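Local coordinates for homoaconitase large subunit (Methanocaldococcus jannaschii, PDB 4KP2), which forms the iron-sulfur large subunit of a hydro-lyase that interconverts (R)-homocitrate and homoisocitrate through cis-homoaconitate, working with a small partner subunit, at residues N131-G136 against G148-G153; T23-I28 against T239-A244; I43-D48 against T168-P173; I118-L123 against S139-H144. All coordinates share one frame; numbering follows the deposited sequence.

From the N terminus, helix 24-33 begins in contact 2, whose loop closes only when the chain comes back as strand 239-242. Everything else falls within that span. Next comes 43-48, which pairs with 168-173 in contact 3 and so encloses contacts 1 and 4. These two interlock: 118-123, 131-136, 139-144 and 148-153 follow in order, the first reaching the third and the second the fourth, so that contact 4 crosses contact 1. Contact 1 extends the parallel sheet, contact 3 belongs to the mixed sheet beside it, contact 2 lays the first helix on that mixed sheet, and contact 4 joins helix 119-126 to the loop near the predicted cluster site.

Contact 1: residues N131-G136 against G148-G153; sequences NMFVAG and GAFATG
Phe133 and Phe150 are the two large bumps of this contact, side by side on the same face of the parallel pair 133-136 and 150-153. Both swing CG anti to the backbone N (chi1 -179° in Phe133), and this carries them off in the same direction. The rings meet rim to rim, neither over the other, with planes 13° apart and Phe133 CE1 3.4 Å from Phe150 CD2. On the reverse face the relief is low: Val134 CB rests on Ala151 CB at 3.7 Å, and beyond them Gly136 and Gly153 leave the surface flat, where Thr141 lies against both. At the start of the pair the methyl of Ala149 fills the hollow beside Met132, its CB 3.3 Å from Met132 O. Gly148, with a backbone shape that suits glycine, turns its O to Asn131 N at 3.0 Å, the donor standing above the carbonyl plane. The strands are then stitched by Val134 N to Phe150 O (3.0 Å), Thr152 N to Val134 O (3.2 Å) and Gly136 N to Thr152 O (3.3 Å). In the five-stranded parallel sheet of order 3-2-1-4-5 these are strands 4 and 5, with 150-153 outermost within the chain and 49-53 on the other flank of 133-136. Helix 24-33 packs on Phe150, strand 167-180 touches both rings, and helix 156-165 lies against Ala135.

Contact 2: residues T23-I28 against T239-A244; sequences TLVEKI and TGVIEA
Val241 pushes its two methyls from strand 239-242 into the hollow formed by Leu24, Val25 and Ile28, at the start of a helix laid across the strand almost perpendicularly (87° between the segments). This is a helix packed across the edge of the mixed sheet, in which 239-242 pairs with 208-213. Val241 CG2 meets Leu24 CD2 at 3.7 Å and Ile28 CD1 at 3.9 Å, while CG1 lies 3.9 Å from Val25 CG2 and also against Leu24 CD2, so Leu24 bridges the two methyls. The two branches diverge because CG2 stands anti to the backbone N and CG1 sits between N and the carbonyl carbon (chi1 66°). With an alanine here, Leu24 CD2, Val25 CG2 and Ile28 CD1 would probably lose their shared partner and face a gap between helix and strand. Leu24 also reaches past Val241, its CD2 lying 3.6 Å from Glu243 N. Beyond this first shell, Glu243 is steadied by its carboxylate bond to Val273 N, and Phe150 backs both Val25 and Ile28. The strand is held in its sheet by backbone bonds of Val241 to Ile210 and Tyr212. At the helix start Thr23 and Glu26 form a capping box: Thr23 N gives a weak bond to Glu26 OE1, and Glu26 N points nearly straight at Thr23 OG1, 3.2 Å away.

Contact 3: residues I43-D48 against T168-P173; sequences IEVEVD and TWIKVP
Glu44 and Trp169 form a non-hydrogen-bonded pair on the outer face of strands 42-46 and 167-180, the antiparallel part of the mixed sheet. The backbone bonds lie to either side of them. Ile43 N reaches Ile170 O at 3.0 Å, nearly along the C=O axis, and the return bond from Ile170 N is weak. One pair further on, Val45 N bonds Thr168 O at 3.0 Å, and Thr168 N bonds back to Val45 O at the same length.

The second kind of interaction is a CH-pi contact, with the carboxylate stacked over the rim of the indole. Glu44 CB stands 3.7 Å from the centroid of the six-membered ring of Trp169, close to its normal. With CG anti to the backbone N (chi1 -177°) and the chain extended, Glu44 runs on across the indole; its carboxylate plane is 24° from that of the ring, with OE2 3.3 Å from Trp169 CZ2. A glycine here would probably strip this cover from the indole, leaving the bond from NE1 to the hydroxyl of Tyr161 with more of the work of fixing the ring. A crystal neighbour also touches both side chains. Glu167 lies near Glu44 OE2, probably repelling it somewhat.

Apolar contacts follow on the opposite face, where Val45 CG2 lies 4.3 Å from Ile170 CD1. At its ends Ile43 CD1 touches Val172 CG2 at 3.8 Å, and Val47 meets Thr168. Phe133 of strand 133-136 packs against Val45, Thr168 and Ile170, Leu29 of helix 24-33 meets Ile43 and Val172, and helix 156-165 touches Val47 and Thr168.

Contact 4: residues I118-L123 against S139-H144; sequences ICHQIL and SHTCTH
His120 and His144 cross at about a right angle, their ring planes 74° apart. His120, early in helix 119-126, has CG anti to the carbonyl carbon (chi1 -62°), which sends the imidazole out from the helix toward the loop 139-144. Its ND1 gives a weak, bent bond to His144 NE2 at 3.2 Å. The His144 ring in turn offers its edge to the helix, with CE1 3.1 Å from His120 O and the oxygen in the ring plane. Leu123 packs obliquely on the same ring, its CB 3.4 Å from His144 CE1 and its CD2 equally near His144 NE2, so that His144 is wedged between a histidine and a leucine one helical turn apart.

The two faces of the His120 ring are both covered. Over one stands the carbonyl of His140, its O 2.9 Å from His120 NE2 but poorly placed for a hydrogen bond. Cys119 SG lies over the centre of the opposite face, 3.7 Å above the plane. His140 O is itself held by Thr143 OG1 at 2.8 Å, which probably helps to hold the 3-10 turn 141-143.

The stronger partner of His120 NE2 is Asp138 OD1, and that carboxylate oxygen also takes His140 N. His140 NE2 bonds Glu234. The side chain of His120 lies about 4 Å from that of Cys323, a predicted [4Fe-4S] ligand. A histidine bonded to a carboxylate, as His120 is to Asp138 next to the predicted cluster site, is consistent with the acid-base machinery of aconitase-type active sites; here buried contacts hold the imidazole in a set orientation.

Contact 1: residues N131-G136 against G148-G153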
loop_
_atom_site.group_PDB
_atom_site.type_symbol
_atom_site.label_atom_id
_atom_site.label_comp_id
_atom_site.label_asym_id
_atom_site.label_seq_id
_atom_site.Cartn_x
_atom_site.Cartn_y
_atom_site.Cartn_z
ATOM N N ASN A 131 9.141 -14.277 30.872
ATOM C CA ASN A 131 10.302 -15.085 31.257
ATOM C C ASN A 131 11.015 -15.785 30.096
ATOM O O ASN A 131 11.985 -16.514 30.306
ATOM C CB ASN A 131 9.937 -16.100 32.347
ATOM C CG ASN A 131 9.277 -15.454 33.547
ATOM O OD1 ASN A 131 9.486 -14.273 33.825
ATOM N ND2 ASN A 131 8.471 -16.227 34.264
ATOM N N MET A 132 10.541 -15.556 28.875
ATOM C CA MET A 132 11.139 -16.172 27.695
ATOM C C MET A 132 12.494 -15.569 27.346
ATOM O O MET A 132 12.881 -14.524 27.869
ATOM C CB MET A 132 10.215 -16.031 26.484
ATOM C CG MET A 132 9.204 -17.149 26.310
ATOM S SD MET A 132 8.379 -17.030 24.710
ATOM C CE MET A 132 7.318 -18.469 24.754
ATOM N N PHE A 133 13.211 -16.249 26.457
ATOM C CA PHE A 133 14.387 -15.680 25.818
ATOM C C PHE A 133 14.087 -15.563 24.331
ATOM O O PHE A 133 14.130 -16.553 23.601
ATOM C CB PHE A 133 15.614 -16.562 26.045
ATOM C CG PHE A 133 16.869 -16.022 25.419
ATOM C CD1 PHE A 133 17.670 -15.125 26.104
ATOM C CD2 PHE A 133 17.248 -16.411 24.146
ATOM C CE1 PHE A 133 18.825 -14.627 25.532
ATOM C CE2 PHE A 133 18.401 -15.914 23.568
ATOM C CZ PHE A 133 19.191 -15.022 24.263
ATOM N N VAL A 134 13.772 -14.351 23.887
ATOM C CA VAL A 134 13.348 -14.134 22.510
ATOM C C VAL A 134 14.472 -13.602 21.625
ATOM O O VAL A 134 14.976 -12.499 21.832
ATOM C CB VAL A 134 12.143 -13.176 22.438
ATOM C CG1 VAL A 134 11.736 -12.941 20.991
ATOM C CG2 VAL A 134 10.980 -13.730 23.242
ATOM N N ALA A 135 14.857 -14.400 20.636
ATOM C CA ALA A 135 15.894 -14.006 19.694
ATOM C C ALA A 135 15.266 -13.622 18.362
ATOM O O ALA A 135 14.374 -14.310 17.866
ATOM C CB ALA A 135 16.886 -15.135 19.506
ATOM N N GLY A 136 15.732 -12.523 17.782
ATOM C CA GLY A 136 15.160 -12.038 16.541
ATOM C C GLY A 136 16.169 -11.444 15.579
ATOM O O GLY A 136 17.156 -10.833 15.989
ATOM N N GLY A 148 8.111 -9.017 29.947
ATOM C CA GLY A 148 8.938 -9.481 31.044
ATOM C C GLY A 148 9.862 -10.593 30.593
ATOM O O GLY A 148 10.212 -11.483 31.367
ATOM N N ALA A 149 10.254 -10.540 29.324
ATOM C CA ALA A 149 11.140 -11.545 28.755
ATOM C C ALA A 149 12.393 -10.898 28.182
ATOM O O ALA A 149 12.339 -9.798 27.636
ATOM C CB ALA A 149 10.416 -12.339 27.681
ATOM N N PHE A 150 13.521 -11.584 28.315
ATOM C CA PHE A 150 14.780 -11.083 27.784
ATOM C C PHE A 150 14.814 -11.267 26.271
ATOM O O PHE A 150 14.924 -12.388 25.774
ATOM C CB PHE A 150 15.961 -11.802 28.437
ATOM C CG PHE A 150 17.296 -11.215 28.083
ATOM C CD1 PHE A 150 17.841 -10.189 28.837
ATOM C CD2 PHE A 150 18.008 -11.688 26.995
ATOM C CE1 PHE A 150 19.070 -9.647 28.510
ATOM C CE2 PHE A 150 19.235 -11.150 26.663
ATOM C CZ PHE A 150 19.767 -10.129 27.422
ATOM N N ALA A 151 14.719 -10.160 25.544
ATOM C CA ALA A 151 14.665 -10.212 24.088
ATOM C C ALA A 151 15.684 -9.282 23.440
ATOM O O ALA A 151 15.703 -8.082 23.712
ATOM C CB ALA A 151 13.263 -9.882 23.602
ATOM N N THR A 152 16.530 -9.846 22.584
ATOM C CA THR A 152 17.550 -9.072 21.884
ATOM C C THR A 152 17.570 -9.398 20.395
ATOM O O THR A 152 16.996 -10.396 19.960
ATOM C CB THR A 152 18.955 -9.328 22.464
ATOM O OG1 THR A 152 19.214 -10.737 22.489
ATOM C CG2 THR A 152 19.061 -8.773 23.877
ATOM N N GLY A 153 18.233 -8.548 19.618
ATOM C CA GLY A 153 18.326 -8.738 18.183
ATOM C C GLY A 153 19.668 -9.290 17.745
ATOM O O GLY A 153 20.713 -8.900 18.263
#

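Contact 2: residues T23-I28 against T239-A244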
loop_
_atom_site.group_PDB
_atom_site.type_symbol
_atom_site.label_atom_id
_atom_site.label_comp_id
_atom_site.label_asym_id
_atom_site.label_seq_id
_atom_site.Cartn_x
_atom_site.Cartn_y
_atom_site.Cartn_z
ATOM N N THR A 23 18.870 -7.870 39.542
ATOM C CA THR A 23 18.053 -7.163 38.566
ATOM C C THR A 23 17.052 -8.097 37.898
ATOM O O THR A 23 17.116 -9.316 38.065
ATOM C CB THR A 23 18.921 -6.497 37.484
ATOM O OG1 THR A 23 19.596 -7.505 36.722
ATOM C CG2 THR A 23 19.950 -5.576 38.122
ATOM N N LEU A 24 16.127 -7.515 37.143
ATOM C CA LEU A 24 15.109 -8.287 36.443
ATOM C C LEU A 24 15.741 -9.198 35.399
ATOM O O LEU A 24 15.389 -10.372 35.294
ATOM C CB LEU A 24 14.090 -7.356 35.786
ATOM C CG LEU A 24 12.936 -8.027 35.041
ATOM C CD1 LEU A 24 12.203 -8.997 35.952
ATOM C CD2 LEU A 24 11.984 -6.976 34.503
ATOM N N VAL A 25 16.677 -8.648 34.633
ATOM C CA VAL A 25 17.396 -9.413 33.620
ATOM C C VAL A 25 18.136 -10.594 34.244
ATOM O O VAL A 25 18.078 -11.712 33.731
ATOM C CB VAL A 25 18.392 -8.522 32.851
ATOM C CG1 VAL A 25 19.351 -9.370 32.030
ATOM C CG2 VAL A 25 17.642 -7.540 31.965
ATOM N N GLU A 26 18.816 -10.341 35.357
ATOM C CA GLU A 26 19.540 -11.388 36.068
ATOM C C GLU A 26 18.605 -12.491 36.554
ATOM O O GLU A 26 18.965 -13.666 36.543
ATOM C CB GLU A 26 20.320 -10.804 37.247
ATOM C CG GLU A 26 21.568 -10.040 36.847
ATOM C CD GLU A 26 22.302 -9.462 38.039
ATOM O OE1 GLU A 26 21.737 -9.483 39.153
ATOM O OE2 GLU A 26 23.446 -8.992 37.864
ATOM N N LYS A 27 17.404 -12.108 36.978
ATOM C CA LYS A 27 16.421 -13.078 37.445
ATOM C C LYS A 27 15.827 -13.884 36.297
ATOM O O LYS A 27 15.551 -15.074 36.444
ATOM C CB LYS A 27 15.308 -12.390 38.236
ATOM C CG LYS A 27 15.708 -11.984 39.641
ATOM C CD LYS A 27 14.492 -11.605 40.468
ATOM C CE LYS A 27 14.871 -11.373 41.920
ATOM N NZ LYS A 27 13.678 -11.115 42.770
ATOM N N ILE A 28 15.629 -13.232 35.157
ATOM C CA ILE A 28 15.079 -13.897 33.980
ATOM C C ILE A 28 16.059 -14.926 33.424
ATOM O O ILE A 28 15.678 -16.051 33.099
ATOM C CB ILE A 28 14.715 -12.883 32.876
ATOM C CG1 ILE A 28 13.561 -11.989 33.330
ATOM C CG2 ILE A 28 14.333 -13.600 31.594
ATOM C CD1 ILE A 28 13.253 -10.857 32.371
ATOM N N THR A 239 18.822 -4.303 25.391
ATOM C CA THR A 239 17.408 -4.647 25.457
ATOM C C THR A 239 16.687 -3.766 26.471
ATOM O O THR A 239 17.313 -3.156 27.339
ATOM C CB THR A 239 17.189 -6.124 25.844
ATOM O OG1 THR A 239 15.794 -6.439 25.775
ATOM C CG2 THR A 239 17.696 -6.391 27.256
ATOM N N GLY A 240 15.366 -3.700 26.349
ATOM C CA GLY A 240 14.544 -2.984 27.306
ATOM C C GLY A 240 13.496 -3.918 27.871
ATOM O O GLY A 240 12.725 -4.514 27.120
ATOM N N VAL A 241 13.464 -4.054 29.192
ATOM C CA VAL A 241 12.561 -5.007 29.829
ATOM C C VAL A 241 11.666 -4.355 30.885
ATOM O O VAL A 241 12.097 -3.471 31.628
ATOM C CB VAL A 241 13.342 -6.203 30.435
ATOM C CG1 VAL A 241 14.219 -5.751 31.594
ATOM C CG2 VAL A 241 12.390 -7.310 30.869
ATOM N N ILE A 242 10.409 -4.788 30.926
ATOM C CA ILE A 242 9.447 -4.296 31.906
ATOM C C ILE A 242 8.852 -5.459 32.696
ATOM O O ILE A 242 8.455 -6.472 32.118
ATOM C CB ILE A 242 8.315 -3.495 31.231
ATOM C CG1 ILE A 242 8.866 -2.194 30.645
ATOM C CG2 ILE A 242 7.201 -3.189 32.219
ATOM C CD1 ILE A 242 7.816 -1.313 30.020
ATOM N N GLU A 243 8.801 -5.305 34.016
ATOM C CA GLU A 243 8.272 -6.334 34.902
ATOM C C GLU A 243 6.825 -6.680 34.567
ATOM O O GLU A 243 5.994 -5.794 34.362
ATOM C CB GLU A 243 8.387 -5.879 36.357
ATOM C CG GLU A 243 7.972 -6.920 37.382
ATOM C CD GLU A 243 8.179 -6.443 38.805
ATOM O OE1 GLU A 243 9.348 -6.295 39.220
ATOM O OE2 GLU A 243 7.171 -6.208 39.505
ATOM N N ALA A 244 6.533 -7.976 34.510
ATOM C CA ALA A 244 5.204 -8.453 34.150
ATOM C C ALA A 244 4.230 -8.344 35.317
ATOM O O ALA A 244 4.575 -8.647 36.459
ATOM C CB ALA A 244 5.275 -9.887 33.653
#

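Contact 3: residues I43-D48 against T168-P173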
loop_
_atom_site.group_PDB
_atom_site.type_symbol
_atom_site.label_atom_id
_atom_site.label_comp_id
_atom_site.label_asym_id
_atom_site.label_seq_id
_atom_site.Cartn_x
_atom_site.Cartn_y
_atom_site.Cartn_z
ATOM N N ILE A 43 26.985 -16.728 29.590
ATOM C CA ILE A 43 26.262 -17.985 29.751
ATOM C C ILE A 43 25.694 -18.503 28.433
ATOM O O ILE A 43 25.579 -17.760 27.457
ATOM C CB ILE A 43 25.109 -17.841 30.760
ATOM C CG1 ILE A 43 24.111 -16.786 30.280
ATOM C CG2 ILE A 43 25.646 -17.476 32.136
ATOM C CD1 ILE A 43 22.946 -16.573 31.221
ATOM N N GLU A 44 25.345 -19.785 28.417
ATOM C CA GLU A 44 24.718 -20.398 27.256
ATOM C C GLU A 44 23.220 -20.520 27.502
ATOM O O GLU A 44 22.790 -21.246 28.398
ATOM C CB GLU A 44 25.318 -21.777 26.989
ATOM C CG GLU A 44 24.779 -22.461 25.744
ATOM C CD GLU A 44 25.330 -23.860 25.562
ATOM O OE1 GLU A 44 25.672 -24.503 26.578
ATOM O OE2 GLU A 44 25.426 -24.314 24.403
ATOM N N VAL A 45 22.430 -19.810 26.705
ATOM C CA VAL A 45 20.985 -19.767 26.898
ATOM C C VAL A 45 20.226 -20.493 25.791
ATOM O O VAL A 45 20.449 -20.246 24.606
ATOM C CB VAL A 45 20.477 -18.315 26.968
ATOM C CG1 VAL A 45 18.975 -18.287 27.201
ATOM C CG2 VAL A 45 21.205 -17.555 28.061
ATOM N N GLU A 46 19.329 -21.391 26.184
ATOM C CA GLU A 46 18.444 -22.044 25.230
ATOM C C GLU A 46 17.360 -21.063 24.804
ATOM O O GLU A 46 16.705 -20.448 25.642
ATOM C CB GLU A 46 17.818 -23.300 25.840
ATOM C CG GLU A 46 18.819 -24.402 26.148
ATOM C CD GLU A 46 18.154 -25.681 26.616
ATOM O OE1 GLU A 46 16.922 -25.667 26.827
ATOM O OE2 GLU A 46 18.863 -26.697 26.769
ATOM N N VAL A 47 17.178 -20.916 23.497
ATOM C CA VAL A 47 16.248 -19.926 22.963
ATOM C C VAL A 47 14.810 -20.436 22.945
ATOM O O VAL A 47 14.532 -21.533 22.457
ATOM C CB VAL A 47 16.665 -19.480 21.549
ATOM C CG1 VAL A 47 15.726 -18.405 21.028
ATOM C CG2 VAL A 47 18.098 -18.973 21.568
ATOM N N ASP A 48 13.900 -19.630 23.484
ATOM C CA ASP A 48 12.488 -19.990 23.549
ATOM C C ASP A 48 11.737 -19.595 22.282
ATOM O O ASP A 48 10.722 -20.198 21.942
ATOM C CB ASP A 48 11.828 -19.333 24.762
ATOM C CG ASP A 48 12.318 -19.905 26.071
ATOM O OD1 ASP A 48 12.501 -21.137 26.144
ATOM O OD2 ASP A 48 12.522 -19.124 27.024
ATOM N N THR A 168 22.315 -19.975 22.256
ATOM C CA THR A 168 23.212 -18.888 21.894
ATOM C C THR A 168 24.106 -18.523 23.073
ATOM O O THR A 168 23.868 -18.955 24.201
ATOM C CB THR A 168 22.436 -17.641 21.442
ATOM O OG1 THR A 168 23.357 -16.647 20.977
ATOM C CG2 THR A 168 21.627 -17.075 22.597
ATOM N N TRP A 169 25.135 -17.730 22.805
ATOM C CA TRP A 169 26.079 -17.335 23.842
ATOM C C TRP A 169 26.085 -15.824 24.020
ATOM O O TRP A 169 26.533 -15.088 23.140
ATOM C CB TRP A 169 27.485 -17.828 23.500
ATOM C CG TRP A 169 27.570 -19.312 23.347
ATOM C CD1 TRP A 169 27.212 -20.043 22.253
ATOM C CD2 TRP A 169 28.045 -20.252 24.319
ATOM N NE1 TRP A 169 27.431 -21.380 22.484
ATOM C CE2 TRP A 169 27.944 -21.534 23.745
ATOM C CE3 TRP A 169 28.546 -20.133 25.620
ATOM C CZ2 TRP A 169 28.325 -22.689 24.425
ATOM C CZ3 TRP A 169 28.924 -21.281 26.293
ATOM C CH2 TRP A 169 28.811 -22.542 25.694
ATOM N N ILE A 170 25.579 -15.368 25.161
ATOM C CA ILE A 170 25.536 -13.943 25.456
ATOM C C ILE A 170 26.159 -13.644 26.811
ATOM O O ILE A 170 26.346 -14.539 27.637
ATOM C CB ILE A 170 24.094 -13.412 25.469
ATOM C CG1 ILE A 170 23.304 -14.065 26.603
ATOM C CG2 ILE A 170 23.420 -13.649 24.125
ATOM C CD1 ILE A 170 21.929 -13.485 26.799
ATOM N N LYS A 171 26.480 -12.376 27.032
ATOM C CA LYS A 171 26.997 -11.931 28.315
ATOM C C LYS A 171 25.894 -11.198 29.063
ATOM O O LYS A 171 25.276 -10.282 28.520
ATOM C CB LYS A 171 28.197 -11.007 28.113
ATOM C CG LYS A 171 28.853 -10.553 29.405
ATOM C CD LYS A 171 30.008 -9.588 29.155
ATOM C CE LYS A 171 31.210 -10.275 28.510
ATOM N NZ LYS A 171 31.121 -10.366 27.022
ATOM N N VAL A 172 25.642 -11.611 30.303
ATOM C CA VAL A 172 24.613 -10.983 31.125
ATOM C C VAL A 172 24.915 -9.502 31.312
ATOM O O VAL A 172 25.919 -9.139 31.923
ATOM C CB VAL A 172 24.486 -11.657 32.501
ATOM C CG1 VAL A 172 23.388 -10.989 33.318
ATOM C CG2 VAL A 172 24.208 -13.142 32.342
ATOM N N PRO A 173 24.039 -8.642 30.775
ATOM C CA PRO A 173 24.272 -7.197 30.725
ATOM C C PRO A 173 24.034 -6.511 32.062
ATOM O O PRO A 173 23.351 -7.054 32.931
ATOM C CB PRO A 173 23.230 -6.723 29.713
ATOM C CG PRO A 173 22.100 -7.678 29.892
ATOM C CD PRO A 173 22.735 -9.011 30.193
#

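Contact 4: residues I118-L123 against S139-H144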
loop_
_atom_site.group_PDB
_atom_site.type_symbol
_atom_site.label_atom_id
_atom_site.label_comp_id
_atom_site.label_asym_id
_atom_site.label_seq_id
_atom_site.Cartn_x
_atom_site.Cartn_y
_atom_site.Cartn_z
ATOM N N ILE A 118 3.397 -6.454 11.128
ATOM C CA ILE A 118 4.789 -6.326 11.536
ATOM C C ILE A 118 5.218 -7.539 12.355
ATOM O O ILE A 118 4.438 -8.066 13.148
ATOM C CB ILE A 118 5.012 -5.035 12.351
ATOM C CG1 ILE A 118 4.472 -3.827 11.584
ATOM C CG2 ILE A 118 6.487 -4.840 12.673
ATOM C CD1 ILE A 118 4.629 -2.522 12.319
ATOM N N CYS A 119 6.454 -7.977 12.143
ATOM C CA CYS A 119 7.003 -9.154 12.809
ATOM C C CYS A 119 6.898 -9.085 14.330
ATOM O O CYS A 119 6.508 -10.057 14.976
ATOM C CB CYS A 119 8.463 -9.351 12.403
ATOM S SG CYS A 119 9.541 -7.955 12.813
ATOM N N HIS A 120 7.249 -7.937 14.897
ATOM C CA HIS A 120 7.210 -7.764 16.343
ATOM C C HIS A 120 5.779 -7.702 16.864
ATOM O O HIS A 120 5.489 -8.172 17.963
ATOM C CB HIS A 120 7.973 -6.505 16.754
ATOM C CG HIS A 120 9.431 -6.547 16.412
ATOM N ND1 HIS A 120 10.176 -7.700 16.484
ATOM C CD2 HIS A 120 10.273 -5.575 15.989
ATOM C CE1 HIS A 120 11.422 -7.440 16.123
ATOM N NE2 HIS A 120 11.506 -6.159 15.818
ATOM N N GLN A 121 4.887 -7.118 16.070
ATOM C CA GLN A 121 3.485 -7.010 16.454
ATOM C C GLN A 121 2.815 -8.380 16.451
ATOM O O GLN A 121 2.052 -8.707 17.358
ATOM C CB GLN A 121 2.743 -6.052 15.521
ATOM C CG GLN A 121 1.295 -5.810 15.912
ATOM C CD GLN A 121 1.157 -5.122 17.257
ATOM O OE1 GLN A 121 2.035 -4.365 17.675
ATOM N NE2 GLN A 121 0.051 -5.383 17.944
ATOM N N ILE A 122 3.104 -9.172 15.423
ATOM C CA ILE A 122 2.594 -10.536 15.331
ATOM C C ILE A 122 3.119 -11.373 16.491
ATOM O O ILE A 122 2.379 -12.144 17.108
ATOM C CB ILE A 122 3.005 -11.199 14.002
ATOM C CG1 ILE A 122 2.315 -10.509 12.826
ATOM C CG2 ILE A 122 2.667 -12.684 14.010
ATOM C CD1 ILE A 122 2.688 -11.087 11.480
ATOM N N LEU A 123 4.403 -11.201 16.788
ATOM C CA LEU A 123 5.060 -11.944 17.855
ATOM C C LEU A 123 4.437 -11.618 19.209
ATOM O O LEU A 123 4.349 -12.476 20.088
ATOM C CB LEU A 123 6.555 -11.622 17.873
ATOM C CG LEU A 123 7.524 -12.793 18.029
ATOM C CD1 LEU A 123 7.275 -13.826 16.945
ATOM C CD2 LEU A 123 8.960 -12.300 17.975
ATOM N N SER A 139 16.745 -5.367 14.678
ATOM C CA SER A 139 17.382 -4.504 15.668
ATOM C C SER A 139 16.406 -3.987 16.724
ATOM O O SER A 139 16.803 -3.269 17.642
ATOM C CB SER A 139 18.089 -3.332 14.981
ATOM O OG SER A 139 17.180 -2.577 14.199
ATOM N N HIS A 140 15.135 -4.357 16.595
ATOM C CA HIS A 140 14.119 -3.932 17.552
ATOM C C HIS A 140 13.370 -5.113 18.160
ATOM O O HIS A 140 12.167 -5.034 18.412
ATOM C CB HIS A 140 13.134 -2.960 16.901
ATOM C CG HIS A 140 13.753 -1.662 16.489
ATOM N ND1 HIS A 140 14.394 -1.493 15.279
ATOM C CD2 HIS A 140 13.837 -0.472 17.126
ATOM C CE1 HIS A 140 14.840 -0.255 15.190
ATOM N NE2 HIS A 140 14.517 0.388 16.298
ATOM N N THR A 141 14.089 -6.203 18.399
ATOM C CA THR A 141 13.521 -7.367 19.065
ATOM C C THR A 141 13.351 -7.061 20.552
ATOM O O THR A 141 12.617 -7.747 21.264
ATOM C CB THR A 141 14.415 -8.609 18.873
ATOM O OG1 THR A 141 14.772 -8.728 17.490
ATOM C CG2 THR A 141 13.695 -9.877 19.313
ATOM N N CYS A 142 14.017 -6.003 21.006
ATOM C CA CYS A 142 13.947 -5.565 22.397
ATOM C C CYS A 142 12.537 -5.145 22.814
ATOM O O CYS A 142 12.259 -4.974 24.001
ATOM C CB CYS A 142 14.924 -4.412 22.636
ATOM S SG CYS A 142 14.715 -3.013 21.506
ATOM N N THR A 143 11.657 -4.978 21.830
ATOM C CA THR A 143 10.268 -4.602 22.070
ATOM C C THR A 143 9.559 -5.607 22.976
ATOM O O THR A 143 8.713 -5.237 23.790
ATOM C CB THR A 143 9.494 -4.493 20.737
ATOM O OG1 THR A 143 10.183 -3.601 19.852
ATOM C CG2 THR A 143 8.080 -3.981 20.967
ATOM N N HIS A 144 9.929 -6.877 22.842
ATOM C CA HIS A 144 9.262 -7.961 23.556
ATOM C C HIS A 144 9.718 -8.087 25.006
ATOM O O HIS A 144 9.449 -9.093 25.664
ATOM C CB HIS A 144 9.477 -9.281 22.817
ATOM C CG HIS A 144 9.200 -9.195 21.349
ATOM N ND1 HIS A 144 7.925 -9.072 20.839
ATOM C CD2 HIS A 144 10.033 -9.204 20.284
ATOM C CE1 HIS A 144 7.986 -9.014 19.521
ATOM N NE2 HIS A 144 9.252 -9.091 19.157
#